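Long-range contacts in Udp-n-acetylglucosamine pyrophosphorylase (Trypanosoma brucei, PDB 4BQH), which probably catalyses the formation of UDP-N-acetylglucosamine and diphosphate from UTP and N-acetylglucosamine 1-phosphate: residues 10-15 with 22-27; 80-85 with 425-430; 288-293 with 305-310; 462-467 with 494-499; 489-494 with 524-529. All coordinates share one frame; numbering follows the deposited sequence.

Contact 3 is buried near the chain's centre and contact 2 is partly buried; they share a mixed beta sheet, in which strands 423-427 and 304-309 are neighbours, and they touch, their centres about 9 Å apart. Their chemistry is partly polar, with backbone bonds and bridging waters in contact 2 and a buried salt bridge in contact 3. Contacts 1, 4 and 5 join helices farther from the chain's centre, mainly through apolar side chains and with no hydrogen bond between their segments; contacts 1 and 4 are largely buried, contact 5 partly exposed. Contacts 4 and 5 both use helix 485-497 and touch. Contact 1 lies across the chain's centre, about 70 Å from contact 5 between centres.

Contact 1 of 5, residues 10-15 with 22-27; sequences VCIQRL and HILTAL
Leu-24 turns its CG anti to the backbone N (chi1 -172°), and with chi2 at 56° this places CD1 against Ile-12, whose own CG2 branch is the one that meets it. The two side chains cross at about a right angle, with Leu-24 CD1 3.7 Å from Ile-12 CG2 and 3.6 Å from Ile-12 O. The same methyl reaches CB of Leu-15, so a single branch fills the angle between two residues one turn apart. Leu-27 holds its CG beside the backbone N instead, and CD1 lies 4.0 Å from Cys-11 CB. Ile-12 and Leu-27 run past one another in opposite directions, Ile-12 CG1 coming within 4.1 Å of Leu-27 CB. On the buried side, Leu-15 CG packs at 4.1 Å from Ile-23 CG2.

Helices 7-15 and 21-29 thus form an antiparallel helical hairpin: the short axes approach to 9.6 Å at 161°, and the nearest CA atoms belong to Leu-15 and Leu-24. Helix 32-44 touches Cys-11 and Leu-27, while Phe-51 of helix 51-64 touches Leu-15, so the hairpin is packed into an N-terminal group of helices. The inhibitor is about 11 Å from the Leu-15 side chain. Since no hydrogen bond crosses between the segments, their direct cohesion comes from dispersion and the exclusion of water by branched aliphatic groups.

Contact 2 of 5, residues 80-85 with 425-430; sequences DSFFDI and IMQVDR
A short parallel beta ladder joins strand 83-84 to strand 423-427 of the mixed sheet, pairing Phe-83 with Met-426 and Asp-84 with Gln-427. Gln-427 N donates to Phe-83 O at 2.8 Å, and Ile-85 N donates to Gln-427 O at 2.8 Å, so Gln-427 is gripped through both its backbone groups. A weak bond from Phe-83 N to Ile-425 O precedes them.

Phe-83 and Met-426 lie side by side on one face of the sheet; Met-426 SD stands 5.2 Å from the Phe-83 ring centroid, 70° off its normal, an oblique Met-aromatic contact. Asp-84 and Gln-427 share the other face, their carboxylate and amide planes turned 88° apart. Phe-82 CE1 comes 3.6 Å from Gln-427 CB. A water accepts from Gln-427 NE2 and donates to Asp-84 OD2 at 2.8 Å; a second links Ile-85 O to Asp-429 N just beyond the paired residues.

Gln-427 OE1 is also bonded to Thr-308, NE2 to Asn-353 O, Asp-84 OD1 to Ser-86, and Asp-429 forms a salt bridge with Arg-91. Polar ends on the Asp-84 and Gln-427 face are thus satisfied by water and outside residues, whereas Phe-83 meets Met-426 through apolar and sulfur-aromatic contact and Arg-97 through cation-pi.

Contact 3 of 5, residues 288-293 with 305-310; sequences VADPVF and VVKTCP
The N-terminus of helix 291-300, capped by Asp-290, packs against strand 304-309 of the mixed sheet; in this domain of the GT-A clan the helix leads through a short loop into the strand it packs on. Asp-290 OD2 receives Lys-307 NZ at 2.8 Å in a salt bridge that uses the anti lone pair, the one facing away from OD1. OD1 makes the capping bonds: it accepts from Val-292 N at 2.9 Å, approached from 44° above the carboxylate plane, and weakly from Phe-293 N. The two oxygens of Asp-290 divide the work, one for the helix end and one for the lysine.

Extended beyond CG, the Lys-307 chain runs across one face of the Phe-293 ring, with CE 3.9 Å from the centroid and 15° off the normal, a CH-pi contact. The ring's edge is occupied by Val-305, whose CG1 lies 3.5 Å from Phe-293 CE1 close to the ring plane. Phe-293 also touches Met-426 and Leu-361 of neighbouring strands.

Lys-307 NZ has a second acidic partner in Glu-433, so the ammonium is shared between two carboxylates. Together the helix N-terminus and the lysine would be expected to favour the ionised carboxylate, and the two acids the charged amine, within a buried setting.

Contact 4 of 5, residues 462-467 with 494-499; sequences WLITAL and VMRSCS
Apolar packing carries most of this contact, and it centres on Met-495. Its side chain is bent at both chi2 (-80°) and chi3 (-68°), which bends the terminal methyl onto Leu-463 and Ile-464. Met-495 CE lies 3.7 Å from Ile-464 CG1 and 4.0 Å from Leu-463 CD2, so this methyl reaches two consecutive residues. The Leu-463 and Met-495 side chains cross at about a right angle. Nearer the root of the methionine, CG of Met-495 meets CD1 of Leu-467 at 4.0 Å. One side chain thus touches residues on successive turns, CE serving the earlier and CG the later. Ile-464 and Met-495 also have the nearest pair of CA atoms, 7.6 Å apart, a separation bridged by side chains alone.

The charged group contributes differently. Arg-496 NH2 approaches Ile-464 CG2 at 3.7 Å, with that methyl at the edge of the guanidinium and near its plane. The same NH2 forms a salt bridge with Glu-468, while NE is buried here with no partner in the model.

Helix 485-497 ends just past these residues in a Schellman motif at Ser-499. Helix 519-528 also touches Leu-463, Leu-467 and Met-495, and strand 501-504 reaches Leu-463 through Ala-502, so helix 448-471 is met by both helices and by that strand.

Contact 5 of 5, residues 489-494 with 524-529; sequences KEAVAV and HQLLRN
Helices 485-497 and 519-528 cross steeply: the axes of 489-494 and 524-528 make an angle of 67° and come within 8.9 Å. Their nearest CA atoms, those of Ala-491 and Leu-526, are 5.5 Å apart, and the small alanine side chain is consistent with so close an approach. The two helices belong to a helical packing in the C-terminal part of the chain, and no hydrogen bond passes between the two segments.

Leu-526 occupies the crossing point. Its CG stands beside the backbone N (chi1 -68°), and the two methyls then reach different residues. CD1 lies 3.6 Å from Ala-491 CB and 3.5 Å from Ala-491 O, meeting both the side chain and the backbone of that residue, while CD2 reaches more loosely toward Val-494. Leu-526 also touches Leu-467 of helix 448-471, placing it where three helices come together.

Leu-527 flanks this centre at the more exposed margin. Its side chain crosses that of Glu-490 at about a right angle, with CD2 3.7 Å from Glu-490 CB; it is thus the aliphatic root of the glutamate that the methyl packs on. That methyl also lies beside the backbone of Ala-491. Leu-527 also touches Glu-487, about one turn before Glu-490 on helix 485-497.

At the other end of the contact Val-494 faces the backbone of helix 519-528, and Pro-530 touches it as well. Its CG1, anti to the backbone N at chi1 175°, sits 3.5 Å from Leu-526 O.

Contact 1 of 5, residues 10-15 with 22-27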
# COMPACT_ATOMS: atom_id res chain seq x y z
N VAL A 10 -2.50 -27.56 18.77
CA VAL A 10 -3.21 -26.29 18.55
C VAL A 10 -3.97 -26.36 17.23
O VAL A 10 -5.17 -26.01 17.17
CB VAL A 10 -2.26 -25.07 18.57
CG1 VAL A 10 -3.03 -23.79 18.22
CG2 VAL A 10 -1.57 -24.94 19.93
N CYS A 11 -3.30 -26.85 16.17
CA CYS A 11 -3.99 -27.03 14.88
C CYS A 11 -5.17 -27.95 14.99
O CYS A 11 -6.23 -27.66 14.46
CB CYS A 11 -3.04 -27.55 13.79
SG CYS A 11 -1.84 -26.31 13.32
N ILE A 12 -5.00 -29.08 15.71
CA ILE A 12 -6.09 -30.01 15.91
C ILE A 12 -7.28 -29.34 16.60
O ILE A 12 -8.42 -29.56 16.20
CB ILE A 12 -5.63 -31.31 16.63
CG1 ILE A 12 -4.69 -32.10 15.70
CG2 ILE A 12 -6.83 -32.17 17.02
CD1 ILE A 12 -3.98 -33.29 16.35
N GLN A 13 -7.01 -28.52 17.62
CA GLN A 13 -8.05 -27.77 18.32
C GLN A 13 -8.74 -26.81 17.36
O GLN A 13 -9.98 -26.74 17.30
CB GLN A 13 -7.44 -27.01 19.51
CG GLN A 13 -8.45 -26.51 20.54
CD GLN A 13 -7.80 -25.91 21.79
N ARG A 14 -7.93 -26.09 16.57
CA ARG A 14 -8.49 -25.15 15.58
C ARG A 14 -9.40 -25.81 14.55
O ARG A 14 -10.35 -25.19 14.12
CB ARG A 14 -7.41 -24.34 14.90
CG ARG A 14 -6.71 -23.37 15.84
CD ARG A 14 -5.53 -22.71 15.18
NE ARG A 14 -5.97 -21.95 14.00
CZ ARG A 14 -5.16 -21.54 13.03
NH1 ARG A 14 -3.86 -21.81 13.08
NH2 ARG A 14 -5.67 -20.86 12.00
N LEU A 15 -9.12 -27.07 14.19
CA LEU A 15 -9.93 -27.76 13.17
C LEU A 15 -11.05 -28.65 13.73
O LEU A 15 -11.87 -29.16 12.96
CB LEU A 15 -9.04 -28.54 12.19
CG LEU A 15 -8.39 -27.76 11.03
CD1 LEU A 15 -9.44 -27.27 10.03
CD2 LEU A 15 -7.55 -26.58 11.50
N HIS A 22 -11.70 -33.73 6.81
CA HIS A 22 -10.61 -34.33 6.02
C HIS A 22 -9.25 -33.75 6.38
O HIS A 22 -8.24 -34.44 6.33
CB HIS A 22 -10.91 -34.23 4.53
CG HIS A 22 -11.04 -32.81 4.01
ND1 HIS A 22 -12.03 -31.98 4.43
CD2 HIS A 22 -10.26 -32.08 3.11
CE1 HIS A 22 -11.88 -30.78 3.82
NE2 HIS A 22 -10.80 -30.85 3.01
N ILE A 23 -9.22 -32.47 6.78
CA ILE A 23 -7.97 -31.85 7.24
C ILE A 23 -7.60 -32.37 8.63
O ILE A 23 -6.44 -32.63 8.93
CB ILE A 23 -8.10 -30.31 7.27
CG1 ILE A 23 -8.50 -29.81 5.87
CG2 ILE A 23 -6.81 -29.66 7.74
CD1 ILE A 23 -8.50 -28.31 5.74
N LEU A 24 -8.61 -32.48 9.50
CA LEU A 24 -8.41 -32.96 10.86
C LEU A 24 -7.81 -34.35 10.79
O LEU A 24 -6.84 -34.65 11.47
CB LEU A 24 -9.74 -32.95 11.62
CG LEU A 24 -9.71 -33.23 13.12
CD1 LEU A 24 -8.78 -32.27 13.85
CD2 LEU A 24 -11.13 -33.15 13.66
N THR A 25 -8.36 -35.17 9.89
CA THR A 25 -7.87 -36.54 9.62
C THR A 25 -6.40 -36.56 9.21
O THR A 25 -5.59 -37.34 9.76
CB THR A 25 -8.73 -37.19 8.51
OG1 THR A 25 -10.05 -37.40 9.02
CG2 THR A 25 -8.16 -38.54 8.04
N ALA A 26 -6.04 -35.70 8.25
CA ALA A 26 -4.65 -35.57 7.84
C ALA A 26 -3.77 -35.20 9.05
O ALA A 26 -2.75 -35.84 9.28
CB ALA A 26 -4.53 -34.57 6.70
N LEU A 27 -4.18 -34.21 9.85
CA LEU A 27 -3.39 -33.82 11.05
C LEU A 27 -3.21 -34.92 12.12
O LEU A 27 -2.18 -34.95 12.81
CB LEU A 27 -4.00 -32.60 11.73
CG LEU A 27 -3.89 -31.28 10.99
CD1 LEU A 27 -4.88 -30.27 11.57
CD2 LEU A 27 -2.46 -30.74 11.03

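Contact 2 of 5, residues 80-85 with 425-430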
# COMPACT_ATOMS: atom_id res chain seq x y z
N ASP A 80 -17.41 18.37 -7.57
CA ASP A 80 -16.75 19.37 -6.74
C ASP A 80 -16.80 19.11 -5.22
O ASP A 80 -16.59 20.03 -4.44
CB ASP A 80 -17.26 20.81 -7.06
CG ASP A 80 -16.88 21.28 -8.47
OD1 ASP A 80 -15.85 20.85 -9.02
OD2 ASP A 80 -17.61 22.13 -9.03
N SER A 81 -17.06 17.87 -4.79
CA SER A 81 -17.19 17.57 -3.34
C SER A 81 -15.93 17.09 -2.60
O SER A 81 -15.91 17.01 -1.37
CB SER A 81 -18.32 16.56 -3.11
OG SER A 81 -17.95 15.25 -3.53
N PHE A 82 -14.87 16.79 -3.34
CA PHE A 82 -13.67 16.17 -2.77
C PHE A 82 -12.46 17.04 -3.10
O PHE A 82 -12.51 17.84 -4.03
CB PHE A 82 -13.49 14.76 -3.33
CG PHE A 82 -13.59 14.68 -4.83
CD1 PHE A 82 -12.46 14.84 -5.64
CD2 PHE A 82 -14.82 14.43 -5.45
CE1 PHE A 82 -12.56 14.75 -7.04
CE2 PHE A 82 -14.93 14.34 -6.83
CZ PHE A 82 -13.80 14.50 -7.62
N PHE A 83 -11.38 16.88 -2.35
CA PHE A 83 -10.16 17.65 -2.56
C PHE A 83 -9.51 17.12 -3.84
O PHE A 83 -9.16 15.92 -3.91
CB PHE A 83 -9.25 17.44 -1.34
CG PHE A 83 -8.02 18.30 -1.28
CD1 PHE A 83 -8.00 19.60 -1.80
CD2 PHE A 83 -6.88 17.81 -0.67
CE1 PHE A 83 -6.85 20.39 -1.70
CE2 PHE A 83 -5.73 18.58 -0.56
CZ PHE A 83 -5.71 19.87 -1.09
N ASP A 84 -9.38 17.98 -4.84
CA ASP A 84 -8.87 17.58 -6.14
C ASP A 84 -7.58 18.34 -6.46
O ASP A 84 -7.60 19.52 -6.75
CB ASP A 84 -9.95 17.78 -7.22
CG ASP A 84 -9.59 17.12 -8.56
OD1 ASP A 84 -8.40 16.89 -8.83
OD2 ASP A 84 -10.53 16.82 -9.32
N ILE A 85 -6.46 17.64 -6.40
CA ILE A 85 -5.17 18.22 -6.74
C ILE A 85 -4.54 17.49 -7.95
O ILE A 85 -3.33 17.37 -8.05
CB ILE A 85 -4.26 18.29 -5.50
CG1 ILE A 85 -4.11 16.91 -4.85
CG2 ILE A 85 -4.86 19.26 -4.49
CD1 ILE A 85 -3.14 16.88 -3.67
N ILE A 425 -12.09 11.69 0.10
CA ILE A 425 -11.37 11.35 -1.13
C ILE A 425 -10.39 12.47 -1.43
O ILE A 425 -10.75 13.66 -1.34
CB ILE A 425 -12.36 11.26 -2.31
CG1 ILE A 425 -13.21 9.98 -2.16
CG2 ILE A 425 -11.60 11.29 -3.65
CD1 ILE A 425 -14.43 9.92 -3.08
N MET A 426 -9.17 12.10 -1.82
CA MET A 426 -8.19 13.06 -2.33
C MET A 426 -7.83 12.61 -3.76
O MET A 426 -7.22 11.57 -3.94
CB MET A 426 -6.95 13.13 -1.43
CG MET A 426 -5.96 14.23 -1.84
SD MET A 426 -4.71 14.46 -0.54
CE MET A 426 -3.68 13.10 -0.82
N GLN A 427 -8.28 13.37 -4.75
CA GLN A 427 -8.05 13.03 -6.15
C GLN A 427 -6.68 13.61 -6.53
O GLN A 427 -6.48 14.81 -6.44
CB GLN A 427 -9.16 13.60 -7.04
CG GLN A 427 -9.01 13.28 -8.54
CD GLN A 427 -9.87 12.11 -9.00
OE1 GLN A 427 -9.85 11.02 -8.42
NE2 GLN A 427 -10.64 12.34 -10.07
N VAL A 428 -5.76 12.74 -6.94
CA VAL A 428 -4.36 13.12 -7.18
C VAL A 428 -3.97 12.86 -8.64
O VAL A 428 -4.69 12.20 -9.39
CB VAL A 428 -3.36 12.40 -6.22
CG1 VAL A 428 -3.64 12.76 -4.77
CG2 VAL A 428 -3.38 10.88 -6.42
N ASP A 429 -2.81 13.40 -9.01
CA ASP A 429 -2.23 13.32 -10.33
C ASP A 429 -1.57 11.94 -10.52
O ASP A 429 -0.54 11.66 -9.92
CB ASP A 429 -1.19 14.45 -10.39
CG ASP A 429 -0.79 14.82 -11.80
OD1 ASP A 429 -0.60 13.90 -12.63
OD2 ASP A 429 -0.64 16.07 -12.04
N ARG A 430 -2.14 11.10 -11.39
CA ARG A 430 -1.70 9.71 -11.52
C ARG A 430 -0.21 9.63 -11.84
O ARG A 430 0.52 8.83 -11.28
CB ARG A 430 -2.50 8.98 -12.62
CG ARG A 430 -2.10 7.50 -12.77
CD ARG A 430 -2.75 6.88 -14.01
NE ARG A 430 -4.21 6.91 -13.94
CZ ARG A 430 -5.00 5.84 -14.01
NH1 ARG A 430 -4.49 4.61 -14.12
NH2 ARG A 430 -6.32 5.99 -13.95
O HOH W 1 -10.86 14.97 -11.39
O HOH W 2 -1.47 15.26 -7.11

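Contact 3 of 5, residues 288-293 with 305-310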
# COMPACT_ATOMS: atom_id res chain seq x y z
N VAL A 288 5.31 8.42 -0.08
CA VAL A 288 5.44 7.77 1.24
C VAL A 288 5.49 8.82 2.36
O VAL A 288 6.28 9.76 2.29
CB VAL A 288 6.70 6.89 1.28
CG1 VAL A 288 6.89 6.27 2.65
CG2 VAL A 288 6.61 5.81 0.21
N ALA A 289 4.65 8.63 3.38
CA ALA A 289 4.47 9.62 4.46
C ALA A 289 4.14 11.01 3.89
O ALA A 289 4.78 12.01 4.19
CB ALA A 289 5.69 9.66 5.39
N ASP A 290 3.14 11.05 3.01
CA ASP A 290 2.76 12.27 2.31
C ASP A 290 2.15 13.26 3.31
O ASP A 290 1.06 12.99 3.81
CB ASP A 290 1.71 11.90 1.24
CG ASP A 290 1.16 13.08 0.50
OD1 ASP A 290 1.50 14.24 0.77
OD2 ASP A 290 0.35 12.83 -0.44
N PRO A 291 2.84 14.39 3.59
CA PRO A 291 2.33 15.33 4.59
C PRO A 291 1.03 16.04 4.16
O PRO A 291 0.27 16.46 5.03
CB PRO A 291 3.49 16.33 4.74
CG PRO A 291 4.13 16.34 3.37
CD PRO A 291 4.09 14.88 2.97
N VAL A 292 0.77 16.16 2.86
CA VAL A 292 -0.53 16.76 2.43
C VAL A 292 -1.69 15.79 2.72
O VAL A 292 -2.75 16.21 3.19
CB VAL A 292 -0.50 17.17 0.94
CG1 VAL A 292 -1.85 17.68 0.45
CG2 VAL A 292 0.60 18.21 0.72
N PHE A 293 -1.47 14.52 2.42
CA PHE A 293 -2.45 13.44 2.68
C PHE A 293 -2.74 13.41 4.19
O PHE A 293 -3.90 13.40 4.61
CB PHE A 293 -1.74 12.14 2.25
CG PHE A 293 -2.63 10.94 2.04
CD1 PHE A 293 -4.00 11.03 1.81
CD2 PHE A 293 -2.03 9.69 1.97
CE1 PHE A 293 -4.75 9.87 1.55
CE2 PHE A 293 -2.77 8.53 1.71
CZ PHE A 293 -4.14 8.63 1.50
N VAL A 305 -9.03 8.34 4.60
CA VAL A 305 -8.87 9.13 3.38
C VAL A 305 -8.34 8.19 2.32
O VAL A 305 -7.40 7.43 2.59
CB VAL A 305 -7.89 10.31 3.55
CG1 VAL A 305 -7.91 11.17 2.30
CG2 VAL A 305 -8.28 11.17 4.74
N VAL A 306 -8.96 8.21 1.13
CA VAL A 306 -8.45 7.43 0.01
C VAL A 306 -7.88 8.35 -1.06
O VAL A 306 -8.43 9.46 -1.33
CB VAL A 306 -9.52 6.50 -0.62
CG1 VAL A 306 -10.04 5.53 0.45
CG2 VAL A 306 -10.66 7.31 -1.22
N LYS A 307 -6.78 7.91 -1.66
CA LYS A 307 -6.31 8.60 -2.86
C LYS A 307 -6.89 7.94 -4.09
O LYS A 307 -6.95 6.71 -4.19
CB LYS A 307 -4.79 8.55 -2.97
CG LYS A 307 -4.12 9.66 -2.18
CD LYS A 307 -2.62 9.59 -2.45
CE LYS A 307 -1.92 10.72 -1.72
NZ LYS A 307 -0.43 10.51 -1.73
N THR A 308 -7.28 8.76 -5.05
CA THR A 308 -7.92 8.27 -6.29
C THR A 308 -7.36 9.08 -7.44
O THR A 308 -6.80 10.15 -7.23
CB THR A 308 -9.44 8.46 -6.24
OG1 THR A 308 -9.75 9.85 -5.99
CG2 THR A 308 -10.03 7.62 -5.10
N CYS A 309 -7.52 8.57 -8.66
CA CYS A 309 -7.07 9.27 -9.87
C CYS A 309 -8.22 9.27 -10.90
O CYS A 309 -9.01 8.33 -10.93
CB CYS A 309 -5.87 8.53 -10.48
SG CYS A 309 -4.41 8.61 -9.41
N PRO A 310 -8.28 10.30 -11.77
CA PRO A 310 -9.21 10.20 -12.89
C PRO A 310 -8.93 8.93 -13.73
O PRO A 310 -7.78 8.50 -13.85
CB PRO A 310 -8.90 11.45 -13.74
CG PRO A 310 -8.05 12.34 -12.89
CD PRO A 310 -7.42 11.50 -11.83

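Contact 4 of 5, residues 462-467 with 494-499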
# COMPACT_ATOMS: atom_id res chain seq x y z
N TRP A 462 10.52 18.63 -11.75
CA TRP A 462 11.01 19.29 -10.55
C TRP A 462 12.23 20.11 -10.84
O TRP A 462 12.38 21.24 -10.35
CB TRP A 462 11.39 18.31 -9.47
CG TRP A 462 10.29 17.51 -8.89
CD1 TRP A 462 8.91 17.71 -9.01
CD2 TRP A 462 10.44 16.38 -7.99
NE1 TRP A 462 8.22 16.75 -8.30
CE2 TRP A 462 9.08 15.93 -7.66
CE3 TRP A 462 11.53 15.70 -7.45
CZ2 TRP A 462 8.86 14.86 -6.82
CZ3 TRP A 462 11.29 14.60 -6.62
CH2 TRP A 462 9.97 14.18 -6.33
N LEU A 463 13.13 19.53 -11.64
CA LEU A 463 14.39 20.21 -11.94
C LEU A 463 14.18 21.46 -12.80
O LEU A 463 14.78 22.51 -12.53
CB LEU A 463 15.36 19.23 -12.62
CG LEU A 463 16.74 19.83 -12.95
CD1 LEU A 463 17.38 20.41 -11.70
CD2 LEU A 463 17.62 18.74 -13.57
N ILE A 464 13.30 21.37 -13.81
CA ILE A 464 12.94 22.53 -14.65
C ILE A 464 12.35 23.65 -13.79
O ILE A 464 12.76 24.80 -13.91
CB ILE A 464 12.02 22.16 -15.83
CG1 ILE A 464 12.80 21.33 -16.83
CG2 ILE A 464 11.47 23.41 -16.55
CD1 ILE A 464 11.95 20.68 -17.89
N THR A 465 11.46 23.29 -12.87
CA THR A 465 10.93 24.26 -11.90
C THR A 465 12.02 24.92 -11.05
O THR A 465 12.01 26.15 -10.84
CB THR A 465 9.88 23.61 -10.98
OG1 THR A 465 8.79 23.15 -11.79
CG2 THR A 465 9.37 24.61 -9.95
N ALA A 466 12.95 24.11 -10.54
CA ALA A 466 14.05 24.66 -9.73
C ALA A 466 14.92 25.62 -10.56
O ALA A 466 15.32 26.68 -10.08
CB ALA A 466 14.89 23.55 -9.14
N LEU A 467 15.18 25.24 -11.82
CA LEU A 467 15.97 26.08 -12.71
C LEU A 467 15.29 27.41 -13.03
O LEU A 467 15.94 28.46 -13.06
CB LEU A 467 16.30 25.32 -14.00
CG LEU A 467 17.46 24.32 -13.87
CD1 LEU A 467 17.56 23.39 -15.08
CD2 LEU A 467 18.77 25.07 -13.63
N VAL A 494 18.42 24.30 -22.79
CA VAL A 494 19.06 23.02 -23.11
C VAL A 494 18.18 21.82 -22.69
O VAL A 494 18.04 20.88 -23.47
CB VAL A 494 20.49 22.90 -22.52
CG1 VAL A 494 21.09 21.52 -22.75
CG2 VAL A 494 21.39 23.96 -23.15
N MET A 495 17.59 21.89 -21.48
CA MET A 495 16.72 20.80 -20.98
C MET A 495 15.61 20.54 -21.98
O MET A 495 15.34 19.40 -22.36
CB MET A 495 16.04 21.16 -19.65
CG MET A 495 16.90 21.20 -18.41
SD MET A 495 17.26 19.61 -17.64
CE MET A 495 15.67 19.05 -17.01
N ARG A 496 14.97 21.63 -22.40
CA ARG A 496 13.83 21.54 -23.31
C ARG A 496 14.17 21.04 -24.71
O ARG A 496 13.57 20.06 -25.17
CB ARG A 496 13.08 22.87 -23.35
CG ARG A 496 12.20 23.02 -22.13
CD ARG A 496 11.54 24.37 -22.06
NE ARG A 496 11.10 24.61 -20.70
CZ ARG A 496 9.99 25.26 -20.37
NH1 ARG A 496 9.20 25.76 -21.31
NH2 ARG A 496 9.69 25.42 -19.08
N SER A 497 15.15 21.66 -25.36
CA SER A 497 15.44 21.32 -26.75
C SER A 497 16.19 20.00 -26.92
O SER A 497 16.11 19.36 -27.97
CB SER A 497 16.15 22.48 -27.46
OG SER A 497 17.39 22.75 -26.83
N CYS A 498 16.91 19.55 -25.89
CA CYS A 498 17.60 18.27 -25.99
C CYS A 498 16.82 17.14 -25.29
O CYS A 498 17.31 16.02 -25.20
CB CYS A 498 19.02 18.36 -25.44
SG CYS A 498 20.04 19.49 -26.42
N SER A 499 15.63 17.48 -24.80
CA SER A 499 14.78 16.52 -24.06
C SER A 499 15.53 15.81 -22.94
O SER A 499 15.35 14.60 -22.73
CB SER A 499 14.17 15.48 -25.03
OG SER A 499 13.48 16.11 -26.07

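Contact 5 of 5, residues 489-494 with 524-529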
# COMPACT_ATOMS: atom_id res chain seq x y z
N LYS A 489 18.75 30.24 -17.25
CA LYS A 489 17.87 30.40 -18.39
C LYS A 489 18.37 29.58 -19.58
O LYS A 489 17.60 28.88 -20.24
CB LYS A 489 17.81 31.89 -18.76
CG LYS A 489 16.45 32.41 -19.17
CD LYS A 489 16.40 33.91 -18.92
CE LYS A 489 15.02 34.32 -18.39
NZ LYS A 489 15.02 35.72 -17.88
N GLU A 490 19.67 29.66 -19.85
CA GLU A 490 20.29 28.83 -20.90
C GLU A 490 20.17 27.34 -20.59
O GLU A 490 19.89 26.53 -21.49
CB GLU A 490 21.75 29.21 -21.10
CG GLU A 490 21.96 30.44 -21.97
CD GLU A 490 23.29 31.13 -21.70
OE1 GLU A 490 24.20 30.51 -21.12
OE2 GLU A 490 23.41 32.32 -22.08
N ALA A 491 20.42 26.96 -19.34
CA ALA A 491 20.32 25.57 -18.91
C ALA A 491 18.91 24.99 -19.13
O ALA A 491 18.78 23.83 -19.56
CB ALA A 491 20.77 25.41 -17.47
N VAL A 492 17.88 25.78 -18.86
CA VAL A 492 16.50 25.35 -19.07
C VAL A 492 16.26 25.15 -20.56
O VAL A 492 15.59 24.19 -20.96
CB VAL A 492 15.46 26.36 -18.52
CG1 VAL A 492 14.04 25.90 -18.84
CG2 VAL A 492 15.62 26.54 -17.03
N ALA A 493 16.79 26.06 -21.37
CA ALA A 493 16.63 25.95 -22.82
C ALA A 493 17.26 24.67 -23.34
O ALA A 493 16.69 24.02 -24.23
CB ALA A 493 17.18 27.18 -23.54
N VAL A 494 18.42 24.30 -22.79
CA VAL A 494 19.06 23.02 -23.11
C VAL A 494 18.18 21.82 -22.69
O VAL A 494 18.04 20.88 -23.47
CB VAL A 494 20.49 22.90 -22.52
CG1 VAL A 494 21.09 21.52 -22.75
CG2 VAL A 494 21.39 23.96 -23.15
N HIS A 524 26.31 23.34 -14.94
CA HIS A 524 27.62 23.05 -15.56
C HIS A 524 27.46 21.93 -16.57
O HIS A 524 27.91 22.04 -17.71
CB HIS A 524 28.63 22.68 -14.48
CG HIS A 524 30.05 22.54 -14.98
ND1 HIS A 524 30.61 21.34 -15.28
CD2 HIS A 524 31.03 23.49 -15.21
CE1 HIS A 524 31.88 21.53 -15.69
NE2 HIS A 524 32.13 22.84 -15.65
N GLN A 525 26.79 20.85 -16.18
CA GLN A 525 26.56 19.71 -17.10
C GLN A 525 25.77 20.11 -18.33
O GLN A 525 26.11 19.70 -19.44
CB GLN A 525 25.77 18.61 -16.42
CG GLN A 525 26.54 17.86 -15.37
CD GLN A 525 25.64 16.91 -14.61
OE1 GLN A 525 24.90 17.32 -13.70
NE2 GLN A 525 25.68 15.63 -14.99
N LEU A 526 24.69 20.87 -18.11
CA LEU A 526 23.79 21.27 -19.19
C LEU A 526 24.47 22.17 -20.21
O LEU A 526 24.24 22.02 -21.42
CB LEU A 526 22.50 21.92 -18.67
CG LEU A 526 21.56 20.97 -17.92
CD1 LEU A 526 20.44 21.79 -17.30
CD2 LEU A 526 20.99 19.88 -18.83
N LEU A 527 25.32 23.08 -19.72
CA LEU A 527 26.00 23.99 -20.64
C LEU A 527 27.26 23.42 -21.27
O LEU A 527 27.67 23.90 -22.33
CB LEU A 527 26.27 25.36 -19.99
CG LEU A 527 25.13 26.09 -19.29
CD1 LEU A 527 25.64 27.34 -18.57
CD2 LEU A 527 23.99 26.44 -20.24
N ARG A 528 27.89 22.43 -20.65
CA ARG A 528 29.16 21.88 -21.15
C ARG A 528 29.01 20.59 -21.96
O ARG A 528 29.60 20.45 -23.03
CB ARG A 528 30.14 21.63 -20.01
CG ARG A 528 30.51 22.84 -19.15
CD ARG A 528 30.91 24.05 -19.98
NE ARG A 528 32.10 23.77 -20.80
CZ ARG A 528 32.68 24.65 -21.62
NH1 ARG A 528 32.19 25.88 -21.75
NH2 ARG A 528 33.76 24.28 -22.33
N ASN A 529 28.23 19.63 -21.43
CA ASN A 529 28.09 18.32 -22.03
C ASN A 529 26.93 17.55 -21.38
O ASN A 529 27.17 16.68 -20.54
CB ASN A 529 29.37 17.51 -21.83
CG ASN A 529 29.35 16.16 -22.54
OD1 ASN A 529 28.60 15.95 -23.48
ND2 ASN A 529 30.21 15.27 -22.11